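Local coordinates for oxysterol-binding protein homolog 3 (PDB 4IC4) that carries lipids such as sterols in a hydrophobic pocket of its OSBP-related domain and transfers them between membranes in phosphoinositide-coupled, non-vesicular transport, at residues 42-47 with 60-65; 37-41 with 115-119; 226-230 with 254-260. All coordinates share one frame; numbering follows the deposited sequence.

Interaction 1: 42-47 with 60-65; sequences PSLLSF and AMPVTS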
# COMPACT_ATOMS: atom_id res chain seq x y z
N PRO A 42 -5.31 21.11 0.92
CA PRO A 42 -6.39 21.58 1.79
C PRO A 42 -6.24 20.95 3.17
O PRO A 42 -5.43 20.04 3.36
CB PRO A 42 -7.65 21.12 1.06
CG PRO A 42 -7.20 19.88 0.36
CD PRO A 42 -5.84 20.26 -0.17
N SER A 43 -7.01 21.45 4.14
CA SER A 43 -6.96 20.94 5.50
C SER A 43 -7.98 19.84 5.74
O SER A 43 -9.18 20.03 5.52
CB SER A 43 -7.22 22.08 6.49
OG SER A 43 -7.42 21.57 7.80
N LEU A 44 -7.50 18.68 6.20
CA LEU A 44 -8.38 17.55 6.47
C LEU A 44 -9.39 17.89 7.56
O LEU A 44 -10.59 17.61 7.42
CB LEU A 44 -7.56 16.33 6.89
CG LEU A 44 -8.35 15.08 7.28
CD1 LEU A 44 -9.27 14.66 6.13
CD2 LEU A 44 -7.39 13.95 7.63
N LEU A 45 -8.91 18.50 8.64
CA LEU A 45 -9.77 18.87 9.76
C LEU A 45 -10.97 19.70 9.32
O LEU A 45 -12.06 19.59 9.88
CB LEU A 45 -8.96 19.65 10.80
CG LEU A 45 -9.70 20.02 12.09
CD1 LEU A 45 -10.16 18.74 12.79
CD2 LEU A 45 -8.78 20.82 12.99
N SER A 46 -10.77 20.55 8.31
CA SER A 46 -11.85 21.39 7.80
C SER A 46 -13.03 20.54 7.36
O SER A 46 -14.19 20.90 7.57
CB SER A 46 -11.35 22.23 6.63
OG SER A 46 -12.40 23.03 6.09
N PHE A 47 -12.74 19.39 6.75
CA PHE A 47 -13.78 18.49 6.27
C PHE A 47 -14.33 17.59 7.36
O PHE A 47 -15.47 17.13 7.27
CB PHE A 47 -13.25 17.65 5.11
CG PHE A 47 -13.20 18.39 3.81
CD1 PHE A 47 -14.38 18.70 3.13
CD2 PHE A 47 -11.99 18.82 3.28
CE1 PHE A 47 -14.35 19.43 1.95
CE2 PHE A 47 -11.95 19.55 2.09
CZ PHE A 47 -13.13 19.85 1.43
N ALA A 60 -17.16 13.48 0.41
CA ALA A 60 -16.87 14.10 -0.88
C ALA A 60 -15.73 15.09 -0.68
O ALA A 60 -15.92 16.17 -0.11
CB ALA A 60 -18.11 14.82 -1.41
N MET A 61 -14.55 14.71 -1.14
CA MET A 61 -13.37 15.55 -0.99
C MET A 61 -12.94 16.14 -2.33
O MET A 61 -13.06 15.50 -3.37
CB MET A 61 -12.21 14.73 -0.42
CG MET A 61 -12.51 14.06 0.91
SD MET A 61 -12.50 15.21 2.29
CE MET A 61 -10.83 14.97 2.90
N PRO A 62 -12.43 17.38 -2.31
CA PRO A 62 -11.99 17.98 -3.57
C PRO A 62 -10.77 17.19 -4.05
O PRO A 62 -10.06 16.60 -3.24
CB PRO A 62 -11.64 19.41 -3.16
CG PRO A 62 -11.16 19.24 -1.76
CD PRO A 62 -12.17 18.28 -1.18
N VAL A 63 -10.54 17.18 -5.36
CA VAL A 63 -9.41 16.45 -5.91
C VAL A 63 -8.07 16.96 -5.37
O VAL A 63 -7.07 16.25 -5.39
CB VAL A 63 -9.41 16.52 -7.46
CG1 VAL A 63 -9.04 17.92 -7.92
CG2 VAL A 63 -8.46 15.48 -8.02
N THR A 64 -8.06 18.19 -4.86
CA THR A 64 -6.84 18.77 -4.32
C THR A 64 -6.42 18.13 -3.00
O THR A 64 -5.30 18.33 -2.54
CB THR A 64 -7.00 20.29 -4.12
OG1 THR A 64 -8.20 20.54 -3.37
CG2 THR A 64 -7.07 21.00 -5.46
N SER A 65 -7.32 17.35 -2.40
CA SER A 65 -7.03 16.65 -1.15
C SER A 65 -6.31 15.34 -1.45
O SER A 65 -5.89 14.63 -0.54
CB SER A 65 -8.32 16.34 -0.39
OG SER A 65 -9.02 17.52 -0.03
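Met61 lays its sulfur over one face of the Phe47 ring, a Met-aromatic contact that joins the start of helix 44-50 to the loop 60-65 of the OSBP-related domain. SD stands 4.0 Å from the centroid of the Phe47 ring and 27° off its normal, displaced toward the root of the ring, where it comes within 3.6 Å of Phe47 CG. The thioether chain reaches this place by bending at chi2 (-75°) and again at chi3. That second bend carries Met61 CE past the ring to Leu44, whose CD1 it meets at 3.6 Å. This is the tightly packed apolar part round Phe47. The far end of the Phe47 ring is met obliquely by the Pro62 ring.

Toward solvent the packing thins: Ala60 is exposed, and its carbonyl O comes no nearer the ring than 4.2 Å, at Phe47 CE1. Behind the loop, Val63 turns away from helix 44-50 and packs on helix 335-354, where Glu339 accepts from its backbone N and Lys342 donates to Met61 O. Ala60 and Met61 both belong to the phosphatidylinositol 4-phosphate site, so the sulfur-aromatic contact probably helps to position Met61. A second close contact, against polar atoms, lies at the other end of the segments: the Pro42 ring rests on Thr64 and Ser65, its CD 3.1 Å from Thr64 O and its CG 3.0 Å from Ser65 OG.

Interaction 2: 37-41 with 115-119; sequences AAASP and TLRKP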
# COMPACT_ATOMS: atom_id res chain seq x y z
N ALA A 37 3.38 19.21 -7.54
CA ALA A 37 1.97 19.35 -7.21
C ALA A 37 1.47 20.66 -7.81
O ALA A 37 2.17 21.67 -7.74
CB ALA A 37 1.79 19.35 -5.70
N ALA A 38 0.28 20.64 -8.40
CA ALA A 38 -0.27 21.84 -9.03
C ALA A 38 -1.19 22.66 -8.12
O ALA A 38 -1.66 23.72 -8.53
CB ALA A 38 -1.01 21.45 -10.30
N ALA A 39 -1.44 22.18 -6.91
CA ALA A 39 -2.31 22.91 -5.98
C ALA A 39 -1.85 22.79 -4.53
O ALA A 39 -1.16 21.84 -4.17
CB ALA A 39 -3.74 22.42 -6.12
N SER A 40 -2.24 23.75 -3.70
CA SER A 40 -1.88 23.73 -2.29
C SER A 40 -2.78 22.72 -1.58
O SER A 40 -3.94 22.55 -1.93
CB SER A 40 -2.05 25.12 -1.67
OG SER A 40 -3.41 25.52 -1.67
N PRO A 41 -2.24 22.04 -0.55
CA PRO A 41 -2.96 21.03 0.23
C PRO A 41 -4.07 21.56 1.14
O PRO A 41 -3.82 22.36 2.04
CB PRO A 41 -1.85 20.37 1.05
CG PRO A 41 -0.58 20.72 0.33
CD PRO A 41 -0.83 22.12 -0.12
N THR A 115 2.09 12.98 4.18
CA THR A 115 0.91 12.88 5.04
C THR A 115 -0.14 13.97 4.80
O THR A 115 -1.21 13.94 5.42
CB THR A 115 1.30 12.90 6.53
OG1 THR A 115 1.79 14.19 6.88
CG2 THR A 115 2.38 11.86 6.82
N LEU A 116 0.15 14.91 3.91
CA LEU A 116 -0.77 16.02 3.62
C LEU A 116 -1.97 15.65 2.75
O LEU A 116 -3.05 16.23 2.91
CB LEU A 116 -0.00 17.16 2.96
CG LEU A 116 1.07 17.84 3.80
CD1 LEU A 116 1.93 18.74 2.93
CD2 LEU A 116 0.42 18.65 4.91
N ARG A 117 -1.80 14.69 1.85
CA ARG A 117 -2.88 14.27 0.96
C ARG A 117 -3.12 12.76 1.04
O ARG A 117 -2.33 12.03 1.63
CB ARG A 117 -2.58 14.64 -0.49
CG ARG A 117 -2.61 16.14 -0.80
CD ARG A 117 -1.20 16.64 -1.05
NE ARG A 117 -1.17 17.95 -1.70
CZ ARG A 117 -0.05 18.62 -1.94
NH1 ARG A 117 1.12 18.11 -1.59
NH2 ARG A 117 -0.10 19.80 -2.54
N LYS A 118 -4.22 12.30 0.43
CA LYS A 118 -4.58 10.89 0.42
C LYS A 118 -4.78 10.39 -1.01
O LYS A 118 -5.04 11.17 -1.92
CB LYS A 118 -5.87 10.67 1.20
CG LYS A 118 -7.11 11.23 0.51
CD LYS A 118 -8.36 10.99 1.35
CE LYS A 118 -9.60 11.51 0.63
NZ LYS A 118 -9.81 10.83 -0.68
N PRO A 119 -4.64 9.07 -1.23
CA PRO A 119 -4.82 8.54 -2.59
C PRO A 119 -6.29 8.60 -3.02
O PRO A 119 -7.18 8.75 -2.19
CB PRO A 119 -4.35 7.09 -2.47
CG PRO A 119 -3.38 7.14 -1.32
CD PRO A 119 -4.07 8.05 -0.34
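Pro41 and Leu116 bring the two backbones closest, with CA atoms 6.4 Å apart, where the irregular chain 37-41 passes the turn that leads into strand 118-120 of the OSBP-related beta-barrel domain. The approach is made by side chains more than by main chain. Arg117 does most of the reaching: its CG is anti to the carbonyl carbon (chi1 -69°), a bend at chi2 (109°) turns the chain, and the rest runs out extended, delivering the guanidinium into the curve that residues 37-41 make around it. There the flat group is met in two ways. Over one face lies the Pro41 ring, crossing the arginine chain obliquely; Pro41 CG sits 3.0 Å above the guanidinium plane, offset toward its rim, and is 3.1 Å from Arg117 CZ. At the edge, near the plane, the carbonyl of Ala39 receives Arg117 NH2 at 2.8 Å from Ala39 O, but the N-H points well aside (122°), so this bond is weak despite its short length. Ala37 adds its methyl, with CB 3.7 Å from Arg117 NH2.

Tyr296, from a loop elsewhere in the chain, also touches Arg117, which is buried, and the backbone of Ala37 is bonded to that of Lys294. The segment ahead of helix 44-50 is thus packed against the body of the domain around a buried arginine. The next residue along, Lys118, belongs to the phosphatidylinositol 4-phosphate site, though it takes no part across this contact. Leu116 completes the apolar side: its branch CD1 meets the same Pro41 carbon, CG, at 4.1 Å, while Leu116 CB faces Pro41 CB at 4.2 Å.

Interaction 3: 226-230 with 254-260; sequences SKGDK and PPPSSNR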
# COMPACT_ATOMS: atom_id res chain seq x y z
N SER A 226 4.81 -20.22 10.47
CA SER A 226 4.15 -21.51 10.63
C SER A 226 5.06 -22.49 11.36
O SER A 226 4.61 -23.55 11.79
CB SER A 226 3.76 -22.08 9.26
OG SER A 226 4.89 -22.18 8.40
N LYS A 227 6.33 -22.14 11.51
CA LYS A 227 7.28 -23.01 12.20
C LYS A 227 7.40 -22.68 13.69
O LYS A 227 8.21 -23.28 14.40
CB LYS A 227 8.65 -22.95 11.52
CG LYS A 227 8.60 -23.28 10.03
CD LYS A 227 9.80 -24.08 9.56
CE LYS A 227 11.11 -23.34 9.79
NZ LYS A 227 12.27 -24.12 9.29
N GLY A 228 6.60 -21.73 14.16
CA GLY A 228 6.62 -21.37 15.57
C GLY A 228 7.31 -20.07 15.94
O GLY A 228 7.00 -19.48 16.97
N ASP A 229 8.24 -19.62 15.10
CA ASP A 229 8.96 -18.39 15.37
C ASP A 229 8.01 -17.20 15.46
O ASP A 229 6.97 -17.17 14.81
CB ASP A 229 9.98 -18.12 14.25
CG ASP A 229 11.00 -19.22 14.12
OD1 ASP A 229 12.05 -19.16 14.81
OD2 ASP A 229 10.76 -20.16 13.33
N LYS A 230 8.37 -16.23 16.29
CA LYS A 230 7.55 -15.04 16.45
C LYS A 230 8.46 -13.83 16.56
O LYS A 230 9.55 -13.90 17.14
CB LYS A 230 6.67 -15.12 17.70
CG LYS A 230 7.44 -15.25 19.00
CD LYS A 230 6.52 -15.10 20.20
CE LYS A 230 5.94 -13.69 20.29
NZ LYS A 230 7.02 -12.66 20.38
N PRO A 254 12.52 -17.57 18.69
CA PRO A 254 12.38 -18.85 18.01
C PRO A 254 11.70 -19.86 18.92
O PRO A 254 11.77 -19.74 20.15
CB PRO A 254 13.83 -19.23 17.70
CG PRO A 254 14.55 -18.69 18.89
CD PRO A 254 13.93 -17.32 19.05
N PRO A 255 11.02 -20.86 18.35
CA PRO A 255 10.34 -21.85 19.18
C PRO A 255 11.35 -22.77 19.87
O PRO A 255 12.48 -22.93 19.40
CB PRO A 255 9.47 -22.60 18.18
CG PRO A 255 10.31 -22.58 16.95
CD PRO A 255 10.82 -21.15 16.92
N PRO A 256 10.95 -23.38 20.99
CA PRO A 256 11.86 -24.28 21.70
C PRO A 256 12.14 -25.52 20.86
O PRO A 256 11.33 -25.89 20.01
CB PRO A 256 11.10 -24.60 22.98
CG PRO A 256 9.67 -24.57 22.53
CD PRO A 256 9.64 -23.33 21.66
N SER A 257 13.28 -26.16 21.11
CA SER A 257 13.66 -27.37 20.38
C SER A 257 14.15 -27.07 18.96
O SER A 257 14.32 -27.98 18.16
CB SER A 257 12.49 -28.35 20.33
OG SER A 257 12.00 -28.63 21.63
N SER A 258 14.36 -25.79 18.67
CA SER A 258 14.84 -25.39 17.35
C SER A 258 16.29 -24.94 17.47
O SER A 258 16.74 -24.57 18.55
CB SER A 258 13.99 -24.24 16.79
OG SER A 258 14.17 -23.05 17.54
N ASN A 259 17.02 -24.99 16.36
CA ASN A 259 18.42 -24.58 16.35
C ASN A 259 18.57 -23.07 16.24
O ASN A 259 19.67 -22.54 16.41
CB ASN A 259 19.16 -25.27 15.20
CG ASN A 259 18.58 -24.94 13.84
OD1 ASN A 259 19.08 -25.38 12.81
ND2 ASN A 259 17.51 -24.15 13.83
N ARG A 260 17.47 -22.38 15.97
CA ARG A 260 17.49 -20.93 15.85
C ARG A 260 17.51 -20.30 17.24
O ARG A 260 16.89 -20.81 18.17
CB ARG A 260 16.27 -20.45 15.06
CG ARG A 260 16.22 -21.00 13.63
CD ARG A 260 15.06 -20.42 12.83
NE ARG A 260 13.76 -20.91 13.27
CZ ARG A 260 13.34 -22.17 13.12
NH1 ARG A 260 14.13 -23.07 12.55
NH2 ARG A 260 12.14 -22.52 13.54
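Asp229 and Arg260 meet with their side chains at about a right angle, in a bidentate, side-on salt bridge between two loops of the barrel: the turn that joins strands 214-225 and 230-235, and the connection from strand 247-253 to strand 263-268. Arg260 NE donates to Asp229 OD1 at 2.9 Å, nearly straight at 171° and within the guanidinium plane. Arg260 NH2 takes the other oxygen, Asp229 OD2, at 2.7 Å, on a more bent line tilted from that plane. Both oxygens are met on their syn sides, yet carboxylate and guanidinium are turned 53° apart, so the pair is twisted, not coplanar. A bend at chi3 (-71°) folds the arginine tip back so that its NE edge faces the acid.

Lys227 crosses Arg260 at about a right angle too, its CE above a face of the guanidinium and its NZ 3.9 Å from Arg260 NH1, a pair of like charges that the Asp229 carboxylate probably eases; Lys227 also touches Glu194. The Pro255 ring packs against residues 227-229, its CD 3.2 Å from Asp229 OD1 and its CG 3.4 Å from Lys227 O. Gly228 gives it room: any CB there would collide with Pro255. Ser258 OG bonds to Pro255 O across a type II turn. A methionine in place of Arg260 would probably leave the buried Asp229 carboxylate without its counter-charge and the two loops less firmly joined. With both oxygens gripped by separate nitrogens, the acid is likely to stay ionised and its rotation fixed.

Overall arrangement
Interactions 1 and 2 form one continuous patch, their centres 9 Å apart, with 42-47/60-65 nested along the chain inside the loop that 37-41/115-119 closes. They touch through a probable hydrogen bond from Lys118 N to Ser65 O (3.0 Å), through Thr64 CG2 on Ala39 CB, and through Met61 CG against Lys118 CE. This last touch joins residues of the phosphatidylinositol 4-phosphate site contributed by each interaction. Interaction 3 lies across the chain's centre, about 48 Å from interaction 1 and 45 Å from interaction 2 between centres, its nearest atoms about 28 Å from interaction 2. It ties barrel loops far from the annotated phosphoinositide site.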